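Superoxide dismutase [Ni] (Streptomyces coelicolor, PDB 1T6U) catalyses the dismutation of superoxide to hydrogen peroxide and oxygen at a nickel centre, working as a hollow homohexamer. Local coordinates at residues Asp10-Gln13 with Ala14-Glu17; Pro34-Gln37 with Thr38-Val42; Lys109-Trp112 with Glu113-Ala117. The protein carries 1 engineered substitution. All coordinates share one frame; numbering follows the deposited sequence. Where two conformers were deposited one is given.

Contact 1 (Asp10-Gln13 with Ala14-Glu17); sequences DPAQ and ARIE
At the opening of helix 12-30, R15 N donates to P11 O at 2.9 Å and I16 N to A12 O, also at 2.9 Å, whereas the bond from E17 N to Q13 O is weak. Just before this turn D10 supplies the cap: its OD1 accepts from A12 N at 2.8 Å along an almost straight path (169°), the amide coming from above the carboxylate plane. A water adds a bridge, donating to D10 O at 2.7 Å and accepting from A14 N at 3.3 Å. The R15 side chain sets out with CG anti to the backbone N (chi1 -173°), then bends at chi3 (74°), which lays one face of its guanidinium against A12, with NH1 3.6 Å from A12 CA. R15 NE forms a salt bridge with E19, while NH1 stays 5.1 Å from D10 OD1, too far for a salt bridge, though the opposite charges may still attract weakly. E17 rises from the turn that follows the cap, its CG passing 3.5 Å from Q13 O. Its OE2 is held by a salt bridge to R47 and a hydrogen bond to H1 NE2 of the second subunit, so E17 is probably a second-shell residue whose charge could polarise that nickel-binding histidine.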
loop_
_atom_site.group_PDB
_atom_site.type_symbol
_atom_site.label_atom_id
_atom_site.label_comp_id
_atom_site.label_asym_id
_atom_site.label_seq_id
_atom_site.Cartn_x
_atom_site.Cartn_y
_atom_site.Cartn_z
ATOM N N ASP A 10 -8.087 -4.454 -19.388
ATOM C CA ASP A 10 -8.663 -3.369 -20.167
ATOM C C ASP A 10 -7.759 -2.164 -19.989
ATOM O O ASP A 10 -7.533 -1.747 -18.843
ATOM C CB ASP A 10 -10.081 -3.062 -19.745
ATOM C CG ASP A 10 -10.842 -2.188 -20.706
ATOM O OD1 ASP A 10 -10.230 -1.292 -21.293
ATOM O OD2 ASP A 10 -12.067 -2.365 -20.902
ATOM N N PRO A 11 -7.248 -1.610 -21.082
ATOM C CA PRO A 11 -6.482 -0.373 -21.004
ATOM C C PRO A 11 -7.244 0.786 -20.368
ATOM O O PRO A 11 -6.584 1.761 -19.981
ATOM C CB PRO A 11 -6.173 -0.038 -22.451
ATOM C CG PRO A 11 -6.265 -1.322 -23.167
ATOM C CD PRO A 11 -7.341 -2.099 -22.476
ATOM N N ALA A 12 -8.546 0.715 -20.206
ATOM C CA ALA A 12 -9.301 1.700 -19.463
ATOM C C ALA A 12 -8.792 1.943 -18.063
ATOM O O ALA A 12 -8.945 3.031 -17.528
ATOM C CB ALA A 12 -10.724 1.206 -19.283
ATOM N N GLN A 13 -8.170 0.974 -17.386
ATOM C CA GLN A 13 -7.629 1.201 -16.052
ATOM C C GLN A 13 -6.541 2.266 -16.117
ATOM O O GLN A 13 -6.573 3.204 -15.321
ATOM C CB GLN A 13 -7.095 -0.094 -15.403
ATOM C CG GLN A 13 -8.120 -1.209 -15.270
ATOM C CD GLN A 13 -7.612 -2.310 -14.357
ATOM O OE1 GLN A 13 -6.808 -3.191 -14.753
ATOM N NE2 GLN A 13 -8.080 -2.302 -13.113
ATOM N N ALA A 14 -5.624 2.106 -17.079
ATOM C CA ALA A 14 -4.604 3.116 -17.301
ATOM C C ALA A 14 -5.218 4.428 -17.768
ATOM O O ALA A 14 -4.840 5.524 -17.286
ATOM C CB ALA A 14 -3.602 2.639 -18.351
ATOM N N ARG A 15 -6.165 4.376 -18.721
ATOM C CA ARG A 15 -6.763 5.579 -19.247
ATOM C C ARG A 15 -7.440 6.448 -18.182
ATOM O O ARG A 15 -7.254 7.672 -18.148
ATOM C CB ARG A 15 -7.826 5.226 -20.323
ATOM C CG ARG A 15 -8.343 6.498 -21.019
ATOM C CD ARG A 15 -9.440 6.186 -21.999
ATOM N NE ARG A 15 -10.640 5.872 -21.208
ATOM C CZ ARG A 15 -11.275 4.711 -21.261
ATOM N NH1 ARG A 15 -10.872 3.724 -22.060
ATOM N NH2 ARG A 15 -12.335 4.614 -20.465
ATOM N N ILE A 16 -8.217 5.801 -17.296
ATOM C CA ILE A 16 -8.937 6.644 -16.343
ATOM C C ILE A 16 -7.971 7.296 -15.386
ATOM O O ILE A 16 -8.195 8.448 -15.018
ATOM C CB ILE A 16 -9.991 5.761 -15.626
ATOM C CG1 ILE A 16 -11.039 5.168 -16.574
ATOM C CG2 ILE A 16 -10.606 6.519 -14.461
ATOM C CD1 ILE A 16 -11.782 3.916 -16.140
ATOM N N GLU A 17 -6.877 6.638 -15.011
ATOM C CA GLU A 17 -5.900 7.303 -14.117
ATOM C C GLU A 17 -5.219 8.430 -14.875
ATOM O O GLU A 17 -5.021 9.491 -14.278
ATOM C CB GLU A 17 -4.905 6.312 -13.525
ATOM C CG GLU A 17 -5.527 5.252 -12.632
ATOM C CD GLU A 17 -6.223 5.846 -11.424
ATOM O OE1 GLU A 17 -6.892 5.084 -10.720
ATOM O OE2 GLU A 17 -6.087 7.077 -11.183
HETATM O O HOH W 1 -5.039 -0.973 -18.076
#

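Contact 2 (Pro34-Gln37 with Thr38-Val42); sequences PHFQ and TRATV
H35 and R39, one helical turn apart, cross obliquely: the imidazole offers a face to R39 CG, and R39 CD follows on at 3.8 Å from H35 NE2. CG and CD make the contact; the guanidinium, its plane 39° from that of the ring, lies beyond. There the chain bends at chi3, and the guanidinium comes by F36 at a slant, R39 NH1 lying 4.5 Å from F36 CD2. The same phenyl ring meets A40 obliquely, with CE1 4.4 Å from A40 CB. Two threonines work on the backbone instead. In both, OG1 sits beside the backbone N (chi1 -62° in T38, -58° in T41), which turns the hydroxyl back to the carbonyl four residues earlier. P34 O therefore accepts from T38 N at 2.9 Å and from T38 OG1 at 3.0 Å, the two donors reaching it from opposite faces of the carbonyl plane; Q37 O likewise holds T41 N at 3.0 Å and T41 OG1 at 2.8 Å. The polar ends of H35 and R39 find their partners on other subunits: H35 NE2 is hydrogen-bonded to K44, and R39 NE forms a salt bridge with E45, both of the third subunit, while NH1 and NH2 of R39 grip L4 O and D3 O of the second. A threonine hydroxyl bonding to the i-4 carbonyl is common in helices; here it occurs twice at the start of helix 34-62, at a junction of subunits.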
loop_
_atom_site.group_PDB
_atom_site.type_symbol
_atom_site.label_atom_id
_atom_site.label_comp_id
_atom_site.label_asym_id
_atom_site.label_seq_id
_atom_site.Cartn_x
_atom_site.Cartn_y
_atom_site.Cartn_z
ATOM N N PRO A 34 -1.541 27.730 -2.242
ATOM C CA PRO A 34 -0.481 26.763 -1.958
ATOM C C PRO A 34 -0.968 25.416 -1.444
ATOM O O PRO A 34 -0.480 24.370 -1.914
ATOM C CB PRO A 34 0.345 27.508 -0.911
ATOM C CG PRO A 34 0.247 28.923 -1.413
ATOM C CD PRO A 34 -1.245 29.068 -1.655
ATOM N N HIS A 35 -1.920 25.395 -0.517
ATOM C CA HIS A 35 -2.387 24.097 0.012
ATOM C C HIS A 35 -3.021 23.256 -1.063
ATOM O O HIS A 35 -2.735 22.071 -1.177
ATOM C CB HIS A 35 -3.303 24.391 1.196
ATOM C CG HIS A 35 -3.772 23.188 1.974
ATOM N ND1 HIS A 35 -2.829 22.467 2.675
ATOM C CD2 HIS A 35 -4.950 22.567 2.256
ATOM C CE1 HIS A 35 -3.362 21.462 3.327
ATOM N NE2 HIS A 35 -4.636 21.500 3.094
ATOM N N PHE A 36 -3.881 23.874 -1.873
ATOM C CA PHE A 36 -4.486 23.182 -3.016
ATOM C C PHE A 36 -3.429 22.649 -3.966
ATOM O O PHE A 36 -3.465 21.502 -4.435
ATOM C CB PHE A 36 -5.466 24.115 -3.728
ATOM C CG PHE A 36 -6.123 23.370 -4.897
ATOM C CD1 PHE A 36 -5.694 23.573 -6.188
ATOM C CD2 PHE A 36 -7.129 22.465 -4.647
ATOM C CE1 PHE A 36 -6.271 22.877 -7.239
ATOM C CE2 PHE A 36 -7.738 21.779 -5.666
ATOM C CZ PHE A 36 -7.291 21.986 -6.960
ATOM N N GLN A 37 -2.477 23.546 -4.275
ATOM C CA GLN A 37 -1.437 23.111 -5.199
ATOM C C GLN A 37 -0.660 21.925 -4.688
ATOM O O GLN A 37 -0.299 21.027 -5.443
ATOM C CB GLN A 37 -0.448 24.277 -5.424
ATOM C CG GLN A 37 -0.999 25.399 -6.268
ATOM C CD GLN A 37 -0.843 25.132 -7.748
ATOM O OE1 GLN A 37 0.201 24.652 -8.195
ATOM N NE2 GLN A 37 -1.862 25.424 -8.524
ATOM N N THR A 38 -0.389 21.915 -3.387
ATOM C CA THR A 38 0.314 20.772 -2.795
ATOM C C THR A 38 -0.471 19.493 -2.848
ATOM O O THR A 38 0.033 18.452 -3.229
ATOM C CB THR A 38 0.681 21.167 -1.337
ATOM O OG1 THR A 38 1.570 22.298 -1.334
ATOM C CG2 THR A 38 1.398 20.033 -0.669
ATOM N N ARG A 39 -1.761 19.590 -2.485
ATOM C CA ARG A 39 -2.651 18.425 -2.577
ATOM C C ARG A 39 -2.722 17.911 -4.004
ATOM O O ARG A 39 -2.666 16.682 -4.221
ATOM C CB ARG A 39 -4.041 18.747 -2.015
ATOM C CG ARG A 39 -4.071 19.043 -0.536
ATOM C CD ARG A 39 -5.483 19.377 0.001
ATOM N NE ARG A 39 -6.267 18.191 -0.286
ATOM C CZ ARG A 39 -7.270 18.030 -1.120
ATOM N NH1 ARG A 39 -7.742 19.085 -1.766
ATOM N NH2 ARG A 39 -7.814 16.840 -1.304
ATOM N N ALA A 40 -2.856 18.803 -4.975
ATOM C CA ALA A 40 -2.940 18.401 -6.371
ATOM C C ALA A 40 -1.664 17.671 -6.775
ATOM O O ALA A 40 -1.713 16.700 -7.537
ATOM C CB ALA A 40 -3.203 19.655 -7.224
ATOM N N THR A 41 -0.514 18.140 -6.299
ATOM C CA THR A 41 0.754 17.537 -6.657
ATOM C C THR A 41 0.863 16.160 -6.064
ATOM O O THR A 41 1.271 15.222 -6.772
ATOM C CB THR A 41 1.918 18.437 -6.202
ATOM O OG1 THR A 41 1.802 19.743 -6.788
ATOM C CG2 THR A 41 3.265 17.862 -6.629
ATOM N N VAL A 42 0.505 15.996 -4.786
ATOM C CA VAL A 42 0.459 14.699 -4.132
ATOM C C VAL A 42 -0.404 13.704 -4.914
ATOM O O VAL A 42 0.003 12.591 -5.231
ATOM C CB VAL A 42 -0.093 14.834 -2.694
ATOM C CG1 VAL A 42 -0.360 13.454 -2.104
ATOM C CG2 VAL A 42 0.847 15.641 -1.828
#

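Contact 3 (Lys109-Trp112 with Glu113-Ala117); sequences KIFW and ETKKA
K115 runs beside F111 and W112, pointing the same way as both, and its aliphatic chain meets the two rings atom by atom. CB lies 3.9 Å from W112 CE3, approaching the indole at a slant. CG sits over the face of F111, 4.2 Å from the ring centroid and 27° off its normal, a CH-pi contact. Bends at chi2 (-77°) and chi3 (-80°) then keep the chain alongside the two rings: CD comes 4.0 Å from F111 CZ, and CE turns to W112 CZ3, also at 4.0 Å. The rings also touch each other, F111 CD2 standing 3.6 Å above the centre of the indole plane while W112 CD1 lies at the phenyl edge. On the backbone, T114 OG1 donates to F111 O at 2.7 Å and is also bonded to Y62 OH, tying this turn to helix 34-62. Past K115 the chain leaves the helix: K116 has positive phi, and W112 O receives weak bonds from K116 N and A117 N, each at 3.4 Å, in addition to the bond from K115 N. This reversal is a Schellman motif, the classic C-terminal cap, closing helix 94-115 just before the end of the chain.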
loop_
_atom_site.group_PDB
_atom_site.type_symbol
_atom_site.label_atom_id
_atom_site.label_comp_id
_atom_site.label_asym_id
_atom_site.label_seq_id
_atom_site.Cartn_x
_atom_site.Cartn_y
_atom_site.Cartn_z
ATOM N N LYS A 109 -5.549 0.847 -29.035
ATOM C CA LYS A 109 -5.911 0.452 -30.395
ATOM C C LYS A 109 -5.351 -0.945 -30.705
ATOM O O LYS A 109 -6.018 -1.833 -31.236
ATOM C CB LYS A 109 -5.419 1.488 -31.389
ATOM C CG LYS A 109 -5.734 1.133 -32.855
ATOM C CD LYS A 109 -5.116 2.151 -33.836
ATOM C CE LYS A 109 -5.328 1.791 -35.298
ATOM N NZ LYS A 109 -4.636 2.704 -36.289
ATOM N N ILE A 110 -4.095 -1.182 -30.363
ATOM C CA ILE A 110 -3.433 -2.499 -30.543
ATOM C C ILE A 110 -4.095 -3.574 -29.688
ATOM O O ILE A 110 -4.459 -4.658 -30.150
ATOM C CB ILE A 110 -1.929 -2.335 -30.280
ATOM C CG1 ILE A 110 -1.270 -1.407 -31.334
ATOM C CG2 ILE A 110 -1.195 -3.646 -30.173
ATOM C CD1 ILE A 110 0.188 -1.129 -31.072
ATOM N N PHE A 111 -4.295 -3.244 -28.388
ATOM C CA PHE A 111 -4.997 -4.150 -27.488
ATOM C C PHE A 111 -6.266 -4.709 -28.132
ATOM O O PHE A 111 -6.500 -5.919 -28.239
ATOM C CB PHE A 111 -5.263 -3.440 -26.164
ATOM C CG PHE A 111 -6.022 -4.323 -25.183
ATOM C CD1 PHE A 111 -5.361 -5.194 -24.351
ATOM C CD2 PHE A 111 -7.416 -4.318 -25.112
ATOM C CE1 PHE A 111 -6.066 -6.011 -23.466
ATOM C CE2 PHE A 111 -8.117 -5.100 -24.212
ATOM C CZ PHE A 111 -7.439 -5.984 -23.392
ATOM N N TRP A 112 -7.154 -3.807 -28.558
ATOM C CA TRP A 112 -8.460 -4.290 -29.087
ATOM C C TRP A 112 -8.257 -5.012 -30.399
ATOM O O TRP A 112 -9.014 -5.949 -30.646
ATOM C CB TRP A 112 -9.507 -3.164 -29.130
ATOM C CG TRP A 112 -9.894 -2.808 -27.713
ATOM C CD1 TRP A 112 -9.556 -1.658 -27.012
ATOM C CD2 TRP A 112 -10.669 -3.622 -26.848
ATOM N NE1 TRP A 112 -10.091 -1.739 -25.765
ATOM C CE2 TRP A 112 -10.779 -2.919 -25.633
ATOM C CE3 TRP A 112 -11.288 -4.868 -26.965
ATOM C CZ2 TRP A 112 -11.486 -3.424 -24.534
ATOM C CZ3 TRP A 112 -11.979 -5.353 -25.885
ATOM C CH2 TRP A 112 -12.079 -4.639 -24.684
ATOM N N GLU A 113 -7.291 -4.662 -31.219
ATOM C CA GLU A 113 -7.042 -5.509 -32.418
ATOM C C GLU A 113 -6.701 -6.940 -32.016
ATOM O O GLU A 113 -7.162 -7.946 -32.546
ATOM C CB GLU A 113 -5.912 -4.919 -33.263
ATOM C CG GLU A 113 -6.348 -3.665 -33.969
ATOM C CD GLU A 113 -5.309 -2.975 -34.833
ATOM O OE1 GLU A 113 -4.190 -3.495 -34.993
ATOM O OE2 GLU A 113 -5.618 -1.893 -35.388
ATOM N N THR A 114 -5.845 -7.051 -30.972
ATOM C CA THR A 114 -5.479 -8.399 -30.521
ATOM C C THR A 114 -6.631 -9.172 -29.853
ATOM O O THR A 114 -6.509 -10.391 -29.718
ATOM C CB THR A 114 -4.260 -8.404 -29.573
ATOM O OG1 THR A 114 -4.640 -7.815 -28.320
ATOM C CG2 THR A 114 -3.113 -7.596 -30.128
ATOM N N LYS A 115 -7.738 -8.585 -29.446
ATOM C CA LYS A 115 -8.883 -9.225 -28.854
ATOM C C LYS A 115 -9.864 -9.770 -29.913
ATOM O O LYS A 115 -10.752 -10.512 -29.573
ATOM C CB LYS A 115 -9.613 -8.199 -27.996
ATOM C CG LYS A 115 -8.862 -7.877 -26.739
ATOM C CD LYS A 115 -8.982 -8.961 -25.662
ATOM C CE LYS A 115 -10.302 -8.848 -24.923
ATOM N NZ LYS A 115 -10.450 -9.933 -23.898
ATOM N N LYS A 116 -9.634 -9.299 -31.110
ATOM C CA LYS A 116 -9.693 -9.763 -32.474
ATOM C C LYS A 116 -10.427 -8.864 -33.462
ATOM O O LYS A 116 -10.589 -9.363 -34.590
ATOM C CB LYS A 116 -10.281 -11.169 -32.451
ATOM C CG LYS A 116 -9.120 -12.118 -32.102
ATOM C CD LYS A 116 -9.258 -13.368 -32.984
ATOM C CE LYS A 116 -8.866 -14.615 -32.213
ATOM N NZ LYS A 116 -9.771 -15.794 -32.324
ATOM N N ALA A 117 -10.745 -7.681 -33.022
ATOM C CA ALA A 117 -11.549 -6.508 -33.154
ATOM C C ALA A 117 -11.053 -5.467 -34.148
ATOM O O ALA A 117 -10.127 -5.613 -34.931
ATOM C CB ALA A 117 -11.720 -5.776 -31.792
ATOM O OXT ALA A 117 -12.217 -4.616 -33.503
#

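Overall arrangement
Along the chain the three contacts come in series: contact 1 at the start of helix 12-30, contact 2 at the start of helix 34-62, contact 3 at the end of helix 94-115, all helices of one four-helix bundle. Contacts 1 and 3 are neighbours, with centres 15 Å apart; P11 packs on F111 and D10 on W112, so the beginning of one helix rests against the end of another. Contact 2 lies 24 Å from contact 1 and 38 Å from contact 3, centre to centre, across the chain's centre from contact 3. Contact 1 therefore serves both packing within the chain and the interface with the second subunit; contact 2 meets the second, third and fourth subunits, and contact 3 packs within its own chain.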